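Local coordinates for ABC transporter, solute-binding protein (Staphylococcus aureus, PDB 6LKK) that binds glucose 6-phosphate between its two lobes as a solute-binding protein and takes part in sensing this sugar phosphate for a two-component signalling system, at residues 13-18 with 27-32; 101-106 with 185-190; 209-214 with 272-277. All coordinates share one frame; numbering follows the deposited sequence.

In the fold
The three contacts come in series along the chain, 13-18 with 27-32 first, and two of them meet at the bound glucose 6-phosphate. Interaction 1 lies in the beta-alpha-beta unit made by strand 2-7, helix 11-25 and strand 28-33. Its centre is about 26 Å from that of interaction 2, although Leu13 CD1 and Gln190 OE1 touch at 3.9 Å, and about 30 Å from that of interaction 3. Interactions 2 and 3 are closer, with centres about 14 Å apart, and rest on neighbouring strands, 92-105 and 213-221. All three reach the same mixed sheet. Tyr188 of interaction 2 and Asn214 of interaction 3 both touch the ligand; the side chain of Ile14 in interaction 1 is about 8 Å from the bound G6P.

Interaction 1 of 3, residues 13-18 with 27-32; sequences LIRPIL and VKIEIK
The CD1 methyl of Ile31 is the hub of this contact, reached by Leu18 CD1 at 3.7 Å and by Ile14 CD1 at 3.9 Å. Ile14 holds CG1 between its backbone N and carbonyl carbon (chi1 59°), and from there its CD1 also approaches Ile31 CG2. Two residues earlier in the strand, Ile29 has Leu18 lying across it: Leu18 CD2 is 3.9 Å from Ile29 CD1, while Ile29 CG2 turns to the other branch of the leucine. This is the second half of a beta-alpha-beta crossover, in which helix 11-25 runs back antiparallel to strand 28-33 after strand 2-7, the parallel neighbour of that strand in the sheet. At the outer edge Arg15 bends at chi2 and chi3, slides past Ile31 and brings its guanidinium edge to Ile29 O. The NH1 bond is 3.0 Å long and nearly straight (166°), with the oxygen in the guanidinium plane; NH2 adds a weak bond to that oxygen. Lys28 NZ donates to Ile29 O from the opposite face of the carbonyl plane, 3.1 Å away. Glu22 OE2 forms salt bridges with both Arg15 NH2 and Lys28 NZ.

Interaction 2 of 3, residues 101-106 with 185-190; sequences VIVVNS and GLSYEQ. With G6P (6-O-phosphono-alpha-D-glucopyranose), chain B.
An antiparallel pair of strands, 92-105 and 184-188, in the mixed sheet of the solute-binding fold carries this contact, and strand 184-188 runs straight on into helix 189-197 beside the ligand pocket, with Tyr188 at the N-cap position. Val101 faces Ser187 and Val103 faces Gly185 as hydrogen-bonded pairs, with Ile102 and Leu186 the non-hydrogen-bonded pair between them. Val101 N donates to Ser187 O at 3.1 Å, and Ser187 N returns a bond to Val101 O at 2.9 Å. The second pair is closed by Val103 N to Gly185 O and, at 2.8 Å, by Gly185 N to Val103 O. Ile102 CA adds a CA-H...O contact to Gly185 O.

On one face of the sheet Ile102 and Leu186 run alongside each other, touching through Ile102 CG1 and Leu186 CD2 at 3.8 Å. The other face carries Val101, Val103 and Ser187; both methyls of Val103 reach the CB of Ser187, and Ile174 of helix 170-178 covers Val103 and Ser187 there. Val101 CG2 packs against the carbonyl carbon of Tyr188, where the strand gives way to the helix. Tyr188 places CG between its backbone N and carbonyl carbon (chi1 62°), turning the ring to the ligand; Thr170 and Thr139, whose side chains touch Tyr188, hydrogen-bond glucose 6-phosphate. The ligand lies over one ring face with its O5 offset toward the rim, 3.5 Å from Tyr188 CD1, while the sugar carbon C5 comes equally near Tyr188 CZ, at 3.5 Å.

Interaction 3 of 3, residues 209-214 with 272-277; sequences EGTMLN and NIPLIP. With G6P (6-O-phosphono-alpha-D-glucopyranose), chain B.
Thr211 and Leu275 form a single backbone bridge, fastened by Thr211 N to Pro274 O at 2.7 Å and by Ile276 N to Thr211 O at 3.1 Å. The bridge ties the approach to strand 213-221 of the mixed sheet to the loop between strand 253-254 and helix 286-293, where Pro274 is the centre of an inverse gamma turn. Gly210 is tightly covered: Ile276 CG1 sits 3.4 Å from Gly210 C, close against the backbone of the glycine. Ile273 comes in crosswise to Thr211, its CG2 lying 3.6 Å from Thr211 CB and close to the threonine methyl as well. Met212, bent at chi2 and chi3, curls its CE to within 3.7 Å of Ile276 CD1, beside helix 138-151. Leu275 CD2 packs on Leu213 CB, and a water links Leu213 N, from which it accepts, to Ile276 O, to which it donates. Just beyond this anchored stretch the strand enters the pocket. Asn214 turns its amide to glucose 6-phosphate, OD1 being held by Gln142, and Asn214 ND2 donates to the sugar O2 at 3.0 Å in a nearly straight bond (170°).

Interaction 1 of 3, residues 13-18 with 27-32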
loop_
_atom_site.group_PDB
_atom_site.type_symbol
_atom_site.label_atom_id
_atom_site.label_comp_id
_atom_site.label_asym_id
_atom_site.label_seq_id
_atom_site.Cartn_x
_atom_site.Cartn_y
_atom_site.Cartn_z
ATOM N N LEU A 13 -10.112 3.858 -5.791
ATOM C CA LEU A 13 -9.648 4.756 -4.740
ATOM C C LEU A 13 -9.231 6.112 -5.298
ATOM O O LEU A 13 -9.481 7.146 -4.666
ATOM C CB LEU A 13 -8.481 4.125 -3.974
ATOM C CG LEU A 13 -7.887 4.987 -2.853
ATOM C CD1 LEU A 13 -8.890 5.183 -1.731
ATOM C CD2 LEU A 13 -6.602 4.378 -2.323
ATOM N N ILE A 14 -8.584 6.136 -6.464
ATOM C CA ILE A 14 -7.944 7.348 -6.955
ATOM C C ILE A 14 -8.618 7.937 -8.193
ATOM O O ILE A 14 -8.490 9.145 -8.426
ATOM C CB ILE A 14 -6.443 7.120 -7.234
ATOM C CG1 ILE A 14 -6.235 6.007 -8.264
ATOM C CG2 ILE A 14 -5.710 6.796 -5.936
ATOM C CD1 ILE A 14 -4.808 5.919 -8.779
ATOM N N ARG A 15 -9.320 7.135 -8.990
ATOM C CA ARG A 15 -9.955 7.693 -10.182
ATOM C C ARG A 15 -10.942 8.802 -9.842
ATOM O O ARG A 15 -10.931 9.832 -10.541
ATOM C CB ARG A 15 -10.633 6.571 -10.980
ATOM C CG ARG A 15 -11.132 6.987 -12.359
ATOM C CD ARG A 15 -9.994 7.416 -13.267
ATOM N NE ARG A 15 -9.802 8.862 -13.261
ATOM C CZ ARG A 15 -8.942 9.507 -14.045
ATOM N NH1 ARG A 15 -8.182 8.838 -14.902
ATOM N NH2 ARG A 15 -8.841 10.827 -13.973
ATOM N N PRO A 16 -11.790 8.686 -8.817
ATOM C CA PRO A 16 -12.713 9.796 -8.521
ATOM C C PRO A 16 -12.017 11.096 -8.146
ATOM O O PRO A 16 -12.337 12.144 -8.723
ATOM C CB PRO A 16 -13.561 9.240 -7.370
ATOM C CG PRO A 16 -13.494 7.769 -7.535
ATOM C CD PRO A 16 -12.101 7.493 -8.010
ATOM N N ILE A 17 -11.082 11.077 -7.190
ATOM C CA ILE A 17 -10.450 12.336 -6.801
ATOM C C ILE A 17 -9.626 12.899 -7.949
ATOM O O ILE A 17 -9.515 14.121 -8.096
ATOM C CB ILE A 17 -9.586 12.182 -5.533
ATOM C CG1 ILE A 17 -8.530 11.087 -5.708
ATOM C CG2 ILE A 17 -10.466 11.931 -4.316
ATOM C CD1 ILE A 17 -7.389 11.205 -4.722
ATOM N N LEU A 18 -9.033 12.039 -8.776
ATOM C CA LEU A 18 -8.317 12.551 -9.936
ATOM C C LEU A 18 -9.285 13.146 -10.951
ATOM O O LEU A 18 -8.924 14.086 -11.666
ATOM C CB LEU A 18 -7.461 11.450 -10.562
ATOM C CG LEU A 18 -6.296 10.968 -9.684
ATOM C CD1 LEU A 18 -5.563 9.805 -10.335
ATOM C CD2 LEU A 18 -5.315 12.092 -9.369
ATOM N N VAL A 27 -7.299 19.681 -16.438
ATOM C CA VAL A 27 -6.215 18.857 -16.955
ATOM C C VAL A 27 -6.724 17.428 -17.048
ATOM O O VAL A 27 -7.451 16.966 -16.163
ATOM C CB VAL A 27 -4.963 18.927 -16.053
ATOM C CG1 VAL A 27 -3.861 18.017 -16.578
ATOM C CG2 VAL A 27 -4.464 20.362 -15.937
ATOM N N LYS A 28 -6.349 16.730 -18.115
ATOM C CA LYS A 28 -6.689 15.321 -18.269
ATOM C C LYS A 28 -5.614 14.469 -17.604
ATOM O O LYS A 28 -4.420 14.651 -17.864
ATOM C CB LYS A 28 -6.824 14.943 -19.745
ATOM C CG LYS A 28 -7.234 13.488 -19.986
ATOM C CD LYS A 28 -8.742 13.302 -19.892
ATOM C CE LYS A 28 -9.116 11.838 -19.690
ATOM N NZ LYS A 28 -8.894 11.384 -18.288
ATOM N N ILE A 29 -6.042 13.542 -16.751
ATOM C CA ILE A 29 -5.137 12.647 -16.040
ATOM C C ILE A 29 -5.366 11.229 -16.535
ATOM O O ILE A 29 -6.498 10.731 -16.516
ATOM C CB ILE A 29 -5.337 12.730 -14.517
ATOM C CG1 ILE A 29 -4.912 14.106 -14.009
ATOM C CG2 ILE A 29 -4.532 11.637 -13.810
ATOM C CD1 ILE A 29 -5.276 14.360 -12.575
ATOM N N GLU A 30 -4.290 10.582 -16.969
ATOM C CA GLU A 30 -4.293 9.166 -17.298
ATOM C C GLU A 30 -3.477 8.422 -16.251
ATOM O O GLU A 30 -2.449 8.922 -15.783
ATOM C CB GLU A 30 -3.720 8.922 -18.698
ATOM C CG GLU A 30 -4.535 9.570 -19.811
ATOM C CD GLU A 30 -4.016 9.238 -21.199
ATOM O OE1 GLU A 30 -2.846 8.815 -21.315
ATOM O OE2 GLU A 30 -4.781 9.398 -22.173
ATOM N N ILE A 31 -3.942 7.234 -15.870
ATOM C CA ILE A 31 -3.295 6.434 -14.837
ATOM C C ILE A 31 -2.661 5.215 -15.485
ATOM O O ILE A 31 -3.278 4.555 -16.329
ATOM C CB ILE A 31 -4.281 5.992 -13.739
ATOM C CG1 ILE A 31 -5.084 7.182 -13.203
ATOM C CG2 ILE A 31 -3.516 5.312 -12.606
ATOM C CD1 ILE A 31 -6.230 6.779 -12.295
ATOM N N LYS A 32 -1.434 4.909 -15.076
ATOM C CA LYS A 32 -0.769 3.663 -15.435
ATOM C C LYS A 32 -0.746 2.782 -14.192
ATOM O O LYS A 32 -0.061 3.100 -13.212
ATOM C CB LYS A 32 0.640 3.923 -15.961
ATOM C CG LYS A 32 1.257 2.731 -16.674
ATOM C CD LYS A 32 2.659 3.038 -17.180
ATOM C CE LYS A 32 2.645 4.036 -18.334
ATOM N NZ LYS A 32 2.981 3.394 -19.635
#

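Interaction 2 of 3, residues 101-106 with 185-190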
loop_
_atom_site.group_PDB
_atom_site.type_symbol
_atom_site.label_atom_id
_atom_site.label_comp_id
_atom_site.label_asym_id
_atom_site.label_seq_id
_atom_site.Cartn_x
_atom_site.Cartn_y
_atom_site.Cartn_z
ATOM N N VAL A 101 -3.063 -6.033 6.200
ATOM C CA VAL A 101 -4.039 -6.821 6.940
ATOM C C VAL A 101 -4.047 -8.254 6.434
ATOM O O VAL A 101 -3.581 -8.557 5.334
ATOM C CB VAL A 101 -5.468 -6.238 6.837
ATOM C CG1 VAL A 101 -5.510 -4.802 7.344
ATOM C CG2 VAL A 101 -5.985 -6.315 5.407
ATOM N N ILE A 102 -4.581 -9.132 7.267
ATOM C CA ILE A 102 -5.008 -10.460 6.847
ATOM C C ILE A 102 -6.487 -10.381 6.511
ATOM O O ILE A 102 -7.271 -9.775 7.250
ATOM C CB ILE A 102 -4.746 -11.500 7.952
ATOM C CG1 ILE A 102 -3.250 -11.632 8.225
ATOM C CG2 ILE A 102 -5.345 -12.856 7.569
ATOM C CD1 ILE A 102 -2.930 -12.404 9.487
ATOM N N VAL A 103 -6.878 -10.981 5.393
ATOM C CA VAL A 103 -8.283 -11.097 5.028
ATOM C C VAL A 103 -8.681 -12.561 5.120
ATOM O O VAL A 103 -7.935 -13.449 4.693
ATOM C CB VAL A 103 -8.570 -10.522 3.627
ATOM C CG1 VAL A 103 -8.456 -9.001 3.662
ATOM C CG2 VAL A 103 -7.637 -11.123 2.585
ATOM N N VAL A 104 -9.851 -12.805 5.698
ATOM C CA VAL A 104 -10.359 -14.145 5.952
ATOM C C VAL A 104 -11.729 -14.262 5.307
ATOM O O VAL A 104 -12.541 -13.337 5.390
ATOM C CB VAL A 104 -10.445 -14.430 7.467
ATOM C CG1 VAL A 104 -11.002 -15.827 7.723
ATOM C CG2 VAL A 104 -9.081 -14.259 8.118
ATOM N N ASN A 105 -11.986 -15.395 4.658
ATOM C CA ASN A 105 -13.315 -15.656 4.119
ATOM C C ASN A 105 -14.183 -16.182 5.254
ATOM O O ASN A 105 -13.928 -17.264 5.791
ATOM C CB ASN A 105 -13.259 -16.636 2.951
ATOM C CG ASN A 105 -14.629 -16.889 2.344
ATOM O OD1 ASN A 105 -15.553 -17.319 3.035
ATOM N ND2 ASN A 105 -14.775 -16.591 1.058
ATOM N N SER A 106 -15.201 -15.408 5.624
ATOM C CA SER A 106 -16.013 -15.710 6.794
ATOM C C SER A 106 -17.084 -16.760 6.524
ATOM O O SER A 106 -17.717 -17.228 7.477
ATOM C CB SER A 106 -16.660 -14.425 7.315
ATOM O OG SER A 106 -17.390 -13.767 6.293
ATOM N N GLY A 185 -5.860 -14.552 3.192
ATOM C CA GLY A 185 -4.791 -14.001 2.381
ATOM C C GLY A 185 -4.189 -12.770 3.019
ATOM O O GLY A 185 -4.731 -12.203 3.970
ATOM N N LEU A 186 -3.047 -12.360 2.468
ATOM C CA LEU A 186 -2.320 -11.187 2.937
ATOM C C LEU A 186 -2.601 -10.022 1.995
ATOM O O LEU A 186 -2.241 -10.070 0.814
ATOM C CB LEU A 186 -0.823 -11.478 3.016
ATOM C CG LEU A 186 -0.405 -12.648 3.909
ATOM C CD1 LEU A 186 1.103 -12.640 4.082
ATOM C CD2 LEU A 186 -1.094 -12.608 5.265
ATOM N N SER A 187 -3.235 -8.979 2.521
ATOM C CA SER A 187 -3.765 -7.894 1.703
ATOM C C SER A 187 -3.448 -6.572 2.396
ATOM O O SER A 187 -2.528 -6.469 3.215
ATOM C CB SER A 187 -5.270 -8.107 1.467
ATOM O OG SER A 187 -5.827 -7.074 0.678
ATOM N N TYR A 188 -4.201 -5.529 2.049
ATOM C CA TYR A 188 -4.074 -4.242 2.711
ATOM C C TYR A 188 -5.463 -3.651 2.907
ATOM O O TYR A 188 -6.437 -4.066 2.274
ATOM C CB TYR A 188 -3.161 -3.278 1.936
ATOM C CG TYR A 188 -3.621 -2.905 0.544
ATOM C CD1 TYR A 188 -3.341 -3.719 -0.545
ATOM C CD2 TYR A 188 -4.311 -1.722 0.314
ATOM C CE1 TYR A 188 -3.745 -3.373 -1.817
ATOM C CE2 TYR A 188 -4.721 -1.368 -0.957
ATOM C CZ TYR A 188 -4.437 -2.198 -2.021
ATOM O OH TYR A 188 -4.842 -1.853 -3.290
ATOM N N GLU A 189 -5.532 -2.660 3.793
ATOM C CA GLU A 189 -6.805 -2.249 4.375
ATOM C C GLU A 189 -7.812 -1.813 3.313
ATOM O O GLU A 189 -8.978 -2.223 3.347
ATOM C CB GLU A 189 -6.559 -1.127 5.380
ATOM C CG GLU A 189 -7.755 -0.790 6.238
ATOM C CD GLU A 189 -7.398 0.166 7.348
ATOM O OE1 GLU A 189 -7.085 1.338 7.045
ATOM O OE2 GLU A 189 -7.409 -0.256 8.524
ATOM N N GLN A 190 -7.397 -0.952 2.379
ATOM C CA GLN A 190 -8.356 -0.402 1.421
ATOM C C GLN A 190 -8.881 -1.472 0.470
ATOM O O GLN A 190 -10.061 -1.456 0.102
ATOM C CB GLN A 190 -7.721 0.746 0.630
ATOM C CG GLN A 190 -7.837 2.095 1.303
ATOM C CD GLN A 190 -9.274 2.461 1.604
ATOM O OE1 GLN A 190 -10.137 2.404 0.726
ATOM N NE2 GLN A 190 -9.548 2.808 2.856
HETATM C C1 G6P B . 0.427 -1.439 -0.746
HETATM C C2 G6P B . 0.350 0.099 -0.583
HETATM C C3 G6P B . -0.565 0.778 -1.533
HETATM C C4 G6P B . -0.535 0.137 -2.848
HETATM C C5 G6P B . -1.134 -1.261 -2.735
HETATM C C6 G6P B . -0.985 -2.002 -4.025
HETATM O O1 G6P B . 0.216 -2.062 0.485
HETATM O O2 G6P B . -0.056 0.431 0.756
HETATM O O3 G6P B . -0.130 2.199 -1.677
HETATM O O4 G6P B . -1.323 0.897 -3.797
HETATM O O5 G6P B . -0.495 -2.079 -1.686
HETATM O O6 G6P B . 0.385 -2.069 -4.353
HETATM P P G6P B . 1.074 -3.558 -4.761
HETATM O O1P G6P B . 2.510 -3.303 -5.182
HETATM O O2P G6P B . 0.292 -4.199 -5.924
HETATM O O3P G6P B . 1.050 -4.455 -3.577
#

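Interaction 3 of 3, residues 209-214 with 272-277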
loop_
_atom_site.group_PDB
_atom_site.type_symbol
_atom_site.label_atom_id
_atom_site.label_comp_id
_atom_site.label_asym_id
_atom_site.label_seq_id
_atom_site.Cartn_x
_atom_site.Cartn_y
_atom_site.Cartn_z
ATOM N N GLU A 209 0.424 -10.162 16.291
ATOM C CA GLU A 209 1.872 -10.174 16.474
ATOM C C GLU A 209 2.531 -8.871 16.048
ATOM O O GLU A 209 3.695 -8.643 16.391
ATOM C CB GLU A 209 2.514 -11.318 15.691
ATOM C CG GLU A 209 2.007 -12.701 16.052
ATOM C CD GLU A 209 0.798 -13.116 15.240
ATOM O OE1 GLU A 209 0.245 -12.263 14.509
ATOM O OE2 GLU A 209 0.404 -14.298 15.330
ATOM N N GLY A 210 1.826 -8.023 15.310
ATOM C CA GLY A 210 2.425 -6.825 14.768
ATOM C C GLY A 210 1.956 -6.574 13.354
ATOM O O GLY A 210 2.199 -7.381 12.452
ATOM N N THR A 211 1.285 -5.446 13.164
ATOM C CA THR A 211 0.728 -5.053 11.879
ATOM C C THR A 211 1.633 -4.014 11.230
ATOM O O THR A 211 1.955 -2.994 11.846
ATOM C CB THR A 211 -0.683 -4.492 12.072
ATOM O OG1 THR A 211 -1.522 -5.508 12.640
ATOM C CG2 THR A 211 -1.277 -4.017 10.757
ATOM N N MET A 212 2.047 -4.278 9.993
ATOM C CA MET A 212 2.862 -3.322 9.256
ATOM C C MET A 212 2.006 -2.145 8.801
ATOM O O MET A 212 0.926 -2.334 8.232
ATOM C CB MET A 212 3.506 -4.005 8.049
ATOM C CG MET A 212 4.411 -3.112 7.215
ATOM S SD MET A 212 5.799 -2.443 8.147
ATOM C CE MET A 212 6.616 -3.962 8.615
ATOM N N LEU A 213 2.489 -0.925 9.046
ATOM C CA LEU A 213 1.819 0.288 8.585
ATOM C C LEU A 213 2.613 0.863 7.419
ATOM O O LEU A 213 3.739 1.338 7.597
ATOM C CB LEU A 213 1.688 1.316 9.706
ATOM C CG LEU A 213 0.916 2.589 9.339
ATOM C CD1 LEU A 213 -0.545 2.279 9.056
ATOM C CD2 LEU A 213 1.035 3.630 10.437
ATOM N N ASN A 214 2.022 0.824 6.230
ATOM C CA ASN A 214 2.644 1.427 5.062
ATOM C C ASN A 214 2.427 2.933 5.083
ATOM O O ASN A 214 1.301 3.405 5.264
ATOM C CB ASN A 214 2.060 0.852 3.772
ATOM C CG ASN A 214 2.260 -0.638 3.646
ATOM O OD1 ASN A 214 3.043 -1.239 4.381
ATOM N ND2 ASN A 214 1.555 -1.247 2.698
ATOM N N ASN A 272 -5.958 1.343 17.938
ATOM C CA ASN A 272 -6.411 -0.002 18.267
ATOM C C ASN A 272 -5.758 -1.067 17.395
ATOM O O ASN A 272 -6.181 -2.228 17.432
ATOM C CB ASN A 272 -7.933 -0.087 18.142
ATOM C CG ASN A 272 -8.645 0.917 19.027
ATOM O OD1 ASN A 272 -9.447 1.723 18.553
ATOM N ND2 ASN A 272 -8.354 0.874 20.323
ATOM N N ILE A 273 -4.752 -0.704 16.615
ATOM C CA ILE A 273 -4.011 -1.648 15.779
ATOM C C ILE A 273 -2.674 -1.922 16.454
ATOM O O ILE A 273 -1.983 -0.966 16.835
ATOM C CB ILE A 273 -3.801 -1.099 14.354
ATOM C CG1 ILE A 273 -5.147 -0.939 13.644
ATOM C CG2 ILE A 273 -2.867 -2.011 13.558
ATOM C CD1 ILE A 273 -5.066 -0.231 12.300
ATOM N N PRO A 274 -2.272 -3.188 16.631
ATOM C CA PRO A 274 -0.944 -3.458 17.191
ATOM C C PRO A 274 0.148 -3.256 16.157
ATOM O O PRO A 274 0.537 -4.192 15.452
ATOM C CB PRO A 274 -1.041 -4.918 17.644
ATOM C CG PRO A 274 -2.043 -5.524 16.738
ATOM C CD PRO A 274 -3.017 -4.432 16.357
ATOM N N LEU A 275 0.645 -2.030 16.059
ATOM C CA LEU A 275 1.614 -1.689 15.032
ATOM C C LEU A 275 2.989 -2.232 15.389
ATOM O O LEU A 275 3.386 -2.245 16.557
ATOM C CB LEU A 275 1.686 -0.173 14.859
ATOM C CG LEU A 275 0.382 0.493 14.430
ATOM C CD1 LEU A 275 0.510 2.002 14.502
ATOM C CD2 LEU A 275 0.009 0.055 13.025
ATOM N N ILE A 276 3.713 -2.688 14.374
ATOM C CA ILE A 276 5.121 -3.023 14.552
ATOM C C ILE A 276 5.841 -1.711 14.832
ATOM O O ILE A 276 5.822 -0.811 13.981
ATOM C CB ILE A 276 5.705 -3.725 13.317
ATOM C CG1 ILE A 276 4.922 -4.997 13.002
ATOM C CG2 ILE A 276 7.173 -4.064 13.546
ATOM C CD1 ILE A 276 5.141 -5.503 11.607
ATOM N N PRO A 277 6.468 -1.538 15.993
ATOM C CA PRO A 277 7.187 -0.287 16.243
ATOM C C PRO A 277 8.404 -0.178 15.342
ATOM O O PRO A 277 8.984 -1.180 14.916
ATOM C CB PRO A 277 7.582 -0.391 17.719
ATOM C CG PRO A 277 7.720 -1.851 17.952
ATOM C CD PRO A 277 6.675 -2.512 17.080
HETATM C C1 G6P B . 0.427 -1.439 -0.746
HETATM C C2 G6P B . 0.350 0.099 -0.583
HETATM C C3 G6P B . -0.565 0.778 -1.533
HETATM C C4 G6P B . -0.535 0.137 -2.848
HETATM C C5 G6P B . -1.134 -1.261 -2.735
HETATM C C6 G6P B . -0.985 -2.002 -4.025
HETATM O O1 G6P B . 0.216 -2.062 0.485
HETATM O O2 G6P B . -0.056 0.431 0.756
HETATM O O3 G6P B . -0.130 2.199 -1.677
HETATM O O4 G6P B . -1.323 0.897 -3.797
HETATM O O5 G6P B . -0.495 -2.079 -1.686
HETATM O O6 G6P B . 0.385 -2.069 -4.353
HETATM P P G6P B . 1.074 -3.558 -4.761
HETATM O O1P G6P B . 2.510 -3.303 -5.182
HETATM O O2P G6P B . 0.292 -4.199 -5.924
HETATM O O3P G6P B . 1.050 -4.455 -3.577
HETATM O O HOH W 1 4.526 -0.623 11.268
#